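PDB 2R9Q: 2'-deoxycytidine 5'-triphosphate deaminase from Agrobacterium tumefaciens, which probably deaminates dCTP to dUTP, a step that supplies the uracil nucleotide precursor of thymidylate synthesis. Local coordinates for residues E252-P257 against P323-H328; L204-K209 against Q330-L335. One frame throughout, in Å; residues are numbered along the deposited sequence.

Contact 1 of 2, residues E252-P257 against P323-H328; sequences ELILDP and PFILEH
The flat carboxylate of Glu252 lies alongside Ile325 at one end of the pair, OE1 being 3.7 Å from CG2; a CG tucked between backbone N and carbonyl carbon (chi1 78°) and a bend at chi2 bring it there. Phe324 swings its flat ring away from strand 252-255 to meet the ring of Phe289, planes about 25° apart. At the other end the puckered pyrrolidine rings of Pro257 and Pro323 meet obliquely, CG of Pro257 lying 3.9 Å from CD of Pro323. Strands 252-255 and 324-327 form a two-stranded antiparallel sheet within the C-terminal dCTP deaminase domain, whose family belongs to the dUTPase clan. Leu253 and Leu326 are a hydrogen-bonded pair: Leu253 N reaches Leu326 O at 2.8 Å in the carbonyl plane, whereas Leu326 N stands 37° out of the plane of the Leu253 carbonyl it bonds. Leu255 N to Phe324 O is 2.8 Å, but the return bond, Phe324 N to Leu255 O, is weak at 3.3 Å. Ile254 and Ile325 run side by side, CG1 to CG1 3.8 Å, on the face where Arg55 and Ala56 of a second subunit pack. On the opposite face CD1 of Leu255 comes 4.0 Å from CB of Leu326, both touching Phe289. CG of Glu327 touches CB of Glu252, and a salt bridge from Glu327 OE1 to Lys69 of the second subunit probably eases its 4.7 Å approach to Glu252 OE1.

Contact 2 of 2, residues L204-K209 against Q330-L335; sequences LSIDLK and QIVGRL
Leu204 and Gly333 form a hydrogen-bonded antiparallel pair where strand 202-205, outermost within the chain of a four-stranded sheet, runs beside strand 331-339 in a buried part of the C-terminal domain. Leu204 N donates to Gly333 O at 2.8 Å, the donor standing 37° above the carbonyl plane. In return Leu204 O receives two N-H groups: Val332 N at 2.8 Å, nearly along the C=O axis, and Gly333 N in a weak bond of 3.4 Å. Beyond this point the register slips by one, and Ser205 pairs with Ile331 without hydrogen bonds. Ile206 N then picks up Gln330 O at 2.9 Å.

Side chains fill in around this backbone. CD1 of Leu204 approaches CB of Leu335 at 4.1 Å, while CB of Ile206 meets CG1 of Val332 at 4.0 Å; Phe289 and Val291 also pack on Val332. Set between backbone N and carbonyl carbon (chi1 60°), OG of Ser205 is hydrogen-bonded to Glu267 OE2 and Arg266 NE of strand 261-269. Gln330 folds back at chi2, and its NE2 donates a hydrogen bond to Ile331 O in the amide plane, which helps to hold the rotation of the amide. Two successive residues, Val332 and Gly333, facing the single residue Leu204 make a classic beta bulge.

How the contacts relate
Strands 324-327 and 331-339 follow one another in the chain, so the second strand of contact 1 leads directly into that of contact 2, while their partners come from separate places earlier in the chain. Contact 1 is nested within the loop that contact 2 closes. Their centres are 13 Å apart, and His328 ND1 probably hydrogen-bonds Leu208 N between them. Contact 2 is buried and touched by no other chain; contact 1 is partly buried and lies at subunit interfaces. Contact 1 keeps a regular register and has Glu252 and Glu327 on the face turned to the second subunit, where Glu327 meets Lys69, whereas contact 2 breaks its register. Phe289 packs against side chains of both.

Contact 1 of 2, residues E252-P257 against P323-H328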
loop_
_atom_site.group_PDB
_atom_site.type_symbol
_atom_site.label_atom_id
_atom_site.label_comp_id
_atom_site.label_asym_id
_atom_site.label_seq_id
_atom_site.Cartn_x
_atom_site.Cartn_y
_atom_site.Cartn_z
ATOM N N GLU B 252 19.648 -17.156 2.349
ATOM C CA GLU B 252 18.250 -16.902 2.648
ATOM C C GLU B 252 17.809 -15.505 2.196
ATOM O O GLU B 252 18.620 -14.607 2.064
ATOM C CB GLU B 252 17.957 -17.103 4.138
ATOM C CG GLU B 252 18.400 -15.952 5.040
ATOM C CD GLU B 252 18.830 -16.423 6.448
ATOM O OE1 GLU B 252 18.139 -17.283 7.091
ATOM O OE2 GLU B 252 19.884 -15.916 6.888
ATOM N N LEU B 253 16.501 -15.355 1.988
ATOM C CA LEU B 253 15.928 -14.148 1.448
ATOM C C LEU B 253 14.595 -13.855 2.094
ATOM O O LEU B 253 13.705 -14.670 2.028
ATOM C CB LEU B 253 15.705 -14.342 -0.058
ATOM C CG LEU B 253 15.131 -13.174 -0.838
ATOM C CD1 LEU B 253 16.093 -11.970 -0.777
ATOM C CD2 LEU B 253 14.812 -13.637 -2.285
ATOM N N ILE B 254 14.445 -12.668 2.670
ATOM C CA ILE B 254 13.152 -12.238 3.207
ATOM C C ILE B 254 12.267 -11.798 2.048
ATOM O O ILE B 254 12.553 -10.837 1.345
ATOM C CB ILE B 254 13.284 -11.142 4.310
ATOM C CG1 ILE B 254 13.985 -11.749 5.547
ATOM C CG2 ILE B 254 11.911 -10.528 4.673
ATOM C CD1 ILE B 254 14.349 -10.750 6.618
ATOM N N LEU B 255 11.199 -12.561 1.874
ATOM C CA LEU B 255 10.142 -12.291 0.935
ATOM C C LEU B 255 9.087 -11.341 1.532
ATOM O O LEU B 255 8.256 -11.764 2.336
ATOM C CB LEU B 255 9.479 -13.613 0.533
ATOM C CG LEU B 255 10.249 -14.686 -0.247
ATOM C CD1 LEU B 255 9.315 -15.873 -0.490
ATOM C CD2 LEU B 255 10.842 -14.147 -1.554
ATOM N N ASP B 256 9.144 -10.078 1.096
ATOM C CA ASP B 256 8.193 -8.997 1.415
ATOM C C ASP B 256 6.986 -9.287 0.563
ATOM O O ASP B 256 7.147 -9.489 -0.633
ATOM C CB ASP B 256 8.836 -7.598 1.097
ATOM C CG ASP B 256 7.854 -6.366 1.217
ATOM O OD1 ASP B 256 6.606 -6.492 1.087
ATOM O OD2 ASP B 256 8.370 -5.228 1.434
ATOM N N PRO B 257 5.785 -9.338 1.174
ATOM C CA PRO B 257 4.605 -9.795 0.425
ATOM C C PRO B 257 4.151 -8.844 -0.706
ATOM O O PRO B 257 3.488 -9.296 -1.639
ATOM C CB PRO B 257 3.505 -9.958 1.520
ATOM C CG PRO B 257 4.141 -9.667 2.809
ATOM C CD PRO B 257 5.442 -8.973 2.564
ATOM N N PRO B 323 5.571 -11.578 5.719
ATOM C CA PRO B 323 6.944 -11.851 5.353
ATOM C C PRO B 323 7.491 -13.203 5.825
ATOM O O PRO B 323 7.278 -13.635 6.968
ATOM C CB PRO B 323 7.729 -10.674 5.946
ATOM C CG PRO B 323 6.809 -9.952 6.785
ATOM C CD PRO B 323 5.435 -10.293 6.422
ATOM N N PHE B 324 8.202 -13.846 4.910
ATOM C CA PHE B 324 8.696 -15.168 5.065
ATOM C C PHE B 324 10.166 -15.167 4.708
ATOM O O PHE B 324 10.586 -14.606 3.672
ATOM C CB PHE B 324 7.914 -16.140 4.176
ATOM C CG PHE B 324 8.243 -17.612 4.419
ATOM C CD1 PHE B 324 7.816 -18.255 5.581
ATOM C CD2 PHE B 324 8.964 -18.349 3.483
ATOM C CE1 PHE B 324 8.098 -19.597 5.807
ATOM C CE2 PHE B 324 9.264 -19.691 3.703
ATOM C CZ PHE B 324 8.833 -20.313 4.869
ATOM N N ILE B 325 10.959 -15.766 5.583
ATOM C CA ILE B 325 12.361 -15.986 5.306
ATOM C C ILE B 325 12.452 -17.270 4.507
ATOM O O ILE B 325 12.232 -18.318 5.043
ATOM C CB ILE B 325 13.224 -16.123 6.568
ATOM C CG1 ILE B 325 13.066 -14.912 7.486
ATOM C CG2 ILE B 325 14.705 -16.314 6.170
ATOM C CD1 ILE B 325 13.259 -15.256 8.964
ATOM N N LEU B 326 12.759 -17.143 3.217
ATOM C CA LEU B 326 12.930 -18.264 2.332
ATOM C C LEU B 326 14.385 -18.689 2.403
ATOM O O LEU B 326 15.284 -17.875 2.306
ATOM C CB LEU B 326 12.526 -17.910 0.895
ATOM C CG LEU B 326 12.647 -18.985 -0.201
ATOM C CD1 LEU B 326 11.682 -20.162 -0.048
ATOM C CD2 LEU B 326 12.491 -18.307 -1.575
ATOM N N GLU B 327 14.593 -19.982 2.568
ATOM C CA GLU B 327 15.934 -20.522 2.790
ATOM C C GLU B 327 16.308 -21.439 1.632
ATOM O O GLU B 327 15.435 -22.124 1.066
ATOM C CB GLU B 327 16.005 -21.271 4.147
ATOM C CG GLU B 327 15.801 -20.370 5.359
ATOM C CD GLU B 327 15.652 -21.146 6.659
ATOM O OE1 GLU B 327 16.678 -21.745 7.090
ATOM O OE2 GLU B 327 14.513 -21.157 7.247
ATOM N N HIS B 328 17.596 -21.400 1.281
ATOM C CA HIS B 328 18.216 -22.272 0.275
ATOM C C HIS B 328 17.864 -23.761 0.485
ATOM O O HIS B 328 17.813 -24.245 1.619
ATOM C CB HIS B 328 19.735 -22.085 0.328
ATOM C CG HIS B 328 20.496 -22.934 -0.653
ATOM N ND1 HIS B 328 20.775 -22.522 -1.940
ATOM C CD2 HIS B 328 21.030 -24.170 -0.533
ATOM C CE1 HIS B 328 21.455 -23.465 -2.569
ATOM N NE2 HIS B 328 21.618 -24.477 -1.736
#

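Contact 2 of 2, residues L204-K209 against Q330-L335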
loop_
_atom_site.group_PDB
_atom_site.type_symbol
_atom_site.label_atom_id
_atom_site.label_comp_id
_atom_site.label_asym_id
_atom_site.label_seq_id
_atom_site.Cartn_x
_atom_site.Cartn_y
_atom_site.Cartn_z
ATOM N N LEU B 204 11.193 -29.256 -6.984
ATOM C CA LEU B 204 12.113 -28.182 -7.293
ATOM C C LEU B 204 12.392 -27.367 -6.034
ATOM O O LEU B 204 11.481 -26.968 -5.319
ATOM C CB LEU B 204 11.569 -27.318 -8.444
ATOM C CG LEU B 204 11.501 -28.024 -9.827
ATOM C CD1 LEU B 204 10.632 -27.297 -10.815
ATOM C CD2 LEU B 204 12.849 -28.268 -10.429
ATOM N N SER B 205 13.664 -27.135 -5.761
ATOM C CA SER B 205 14.066 -26.389 -4.593
ATOM C C SER B 205 14.808 -25.116 -5.009
ATOM O O SER B 205 15.286 -25.005 -6.124
ATOM C CB SER B 205 14.914 -27.263 -3.659
ATOM O OG SER B 205 16.074 -27.709 -4.311
ATOM N N ILE B 206 14.878 -24.161 -4.083
ATOM C CA ILE B 206 15.375 -22.829 -4.390
ATOM C C ILE B 206 16.878 -22.694 -4.155
ATOM O O ILE B 206 17.387 -23.125 -3.140
ATOM C CB ILE B 206 14.555 -21.714 -3.629
ATOM C CG1 ILE B 206 14.607 -20.398 -4.405
ATOM C CG2 ILE B 206 15.000 -21.564 -2.195
ATOM C CD1 ILE B 206 13.620 -20.371 -5.576
ATOM N N ASP B 207 17.573 -22.087 -5.110
ATOM C CA ASP B 207 18.984 -21.803 -4.985
ATOM C C ASP B 207 19.200 -20.368 -4.546
ATOM O O ASP B 207 19.016 -19.436 -5.331
ATOM C CB ASP B 207 19.687 -22.017 -6.308
ATOM C CG ASP B 207 21.188 -22.149 -6.155
ATOM O OD1 ASP B 207 21.810 -21.470 -5.288
ATOM O OD2 ASP B 207 21.750 -22.964 -6.916
ATOM N N LEU B 208 19.631 -20.208 -3.305
ATOM C CA LEU B 208 19.893 -18.911 -2.704
ATOM C C LEU B 208 21.402 -18.697 -2.379
ATOM O O LEU B 208 21.772 -17.763 -1.685
ATOM C CB LEU B 208 19.014 -18.780 -1.446
ATOM C CG LEU B 208 17.725 -17.966 -1.489
ATOM C CD1 LEU B 208 17.215 -17.746 -2.894
ATOM C CD2 LEU B 208 16.652 -18.604 -0.588
ATOM N N LYS B 209 22.259 -19.562 -2.914
ATOM C CA LYS B 209 23.708 -19.498 -2.643
ATOM C C LYS B 209 24.403 -18.438 -3.499
ATOM O O LYS B 209 25.329 -17.769 -3.030
ATOM C CB LYS B 209 24.382 -20.868 -2.793
ATOM C CG LYS B 209 25.039 -21.393 -1.513
ATOM C CD LYS B 209 24.061 -22.078 -0.565
ATOM C CE LYS B 209 24.755 -22.695 0.640
ATOM N NZ LYS B 209 25.378 -21.670 1.552
ATOM N N GLN B 330 14.989 -24.973 0.157
ATOM C CA GLN B 330 13.547 -25.053 0.384
ATOM C C GLN B 330 12.836 -25.493 -0.896
ATOM O O GLN B 330 13.040 -24.894 -1.966
ATOM C CB GLN B 330 13.032 -23.704 0.832
ATOM C CG GLN B 330 11.520 -23.527 0.858
ATOM C CD GLN B 330 10.849 -24.332 1.926
ATOM O OE1 GLN B 330 11.188 -24.228 3.089
ATOM N NE2 GLN B 330 9.858 -25.116 1.538
ATOM N N ILE B 331 11.988 -26.522 -0.769
ATOM C CA ILE B 331 11.099 -26.938 -1.862
ATOM C C ILE B 331 9.978 -25.933 -2.165
ATOM O O ILE B 331 9.263 -25.495 -1.266
ATOM C CB ILE B 331 10.479 -28.333 -1.626
ATOM C CG1 ILE B 331 11.594 -29.395 -1.588
ATOM C CG2 ILE B 331 9.443 -28.655 -2.722
ATOM C CD1 ILE B 331 11.162 -30.732 -1.000
ATOM N N VAL B 332 9.844 -25.584 -3.448
ATOM C CA VAL B 332 8.951 -24.500 -3.888
ATOM C C VAL B 332 7.925 -24.897 -4.952
ATOM O O VAL B 332 6.913 -24.218 -5.153
ATOM C CB VAL B 332 9.753 -23.249 -4.348
ATOM C CG1 VAL B 332 10.690 -22.781 -3.217
ATOM C CG2 VAL B 332 10.506 -23.504 -5.680
ATOM N N GLY B 333 8.189 -25.999 -5.621
ATOM C CA GLY B 333 7.268 -26.545 -6.588
ATOM C C GLY B 333 7.521 -27.987 -6.983
ATOM O O GLY B 333 8.473 -28.641 -6.544
ATOM N N ARG B 334 6.674 -28.444 -7.878
ATOM C CA ARG B 334 6.651 -29.807 -8.312
ATOM C C ARG B 334 6.414 -29.835 -9.872
ATOM O O ARG B 334 5.414 -29.331 -10.385
ATOM C CB ARG B 334 5.599 -30.456 -7.413
ATOM C CG ARG B 334 5.003 -31.734 -7.781
ATOM C CD ARG B 334 3.738 -31.941 -6.896
ATOM N NE ARG B 334 2.579 -31.046 -7.163
ATOM C CZ ARG B 334 1.552 -31.320 -7.983
ATOM N NH1 ARG B 334 1.523 -32.441 -8.699
ATOM N NH2 ARG B 334 0.551 -30.459 -8.123
ATOM N N LEU B 335 7.408 -30.325 -10.614
ATOM C CA LEU B 335 7.312 -30.464 -12.059
ATOM C C LEU B 335 6.633 -31.788 -12.400
ATOM O O LEU B 335 7.168 -32.857 -12.136
ATOM C CB LEU B 335 8.676 -30.382 -12.703
ATOM C CG LEU B 335 8.770 -30.098 -14.202
ATOM C CD1 LEU B 335 8.112 -28.753 -14.593
ATOM C CD2 LEU B 335 10.243 -30.174 -14.653
#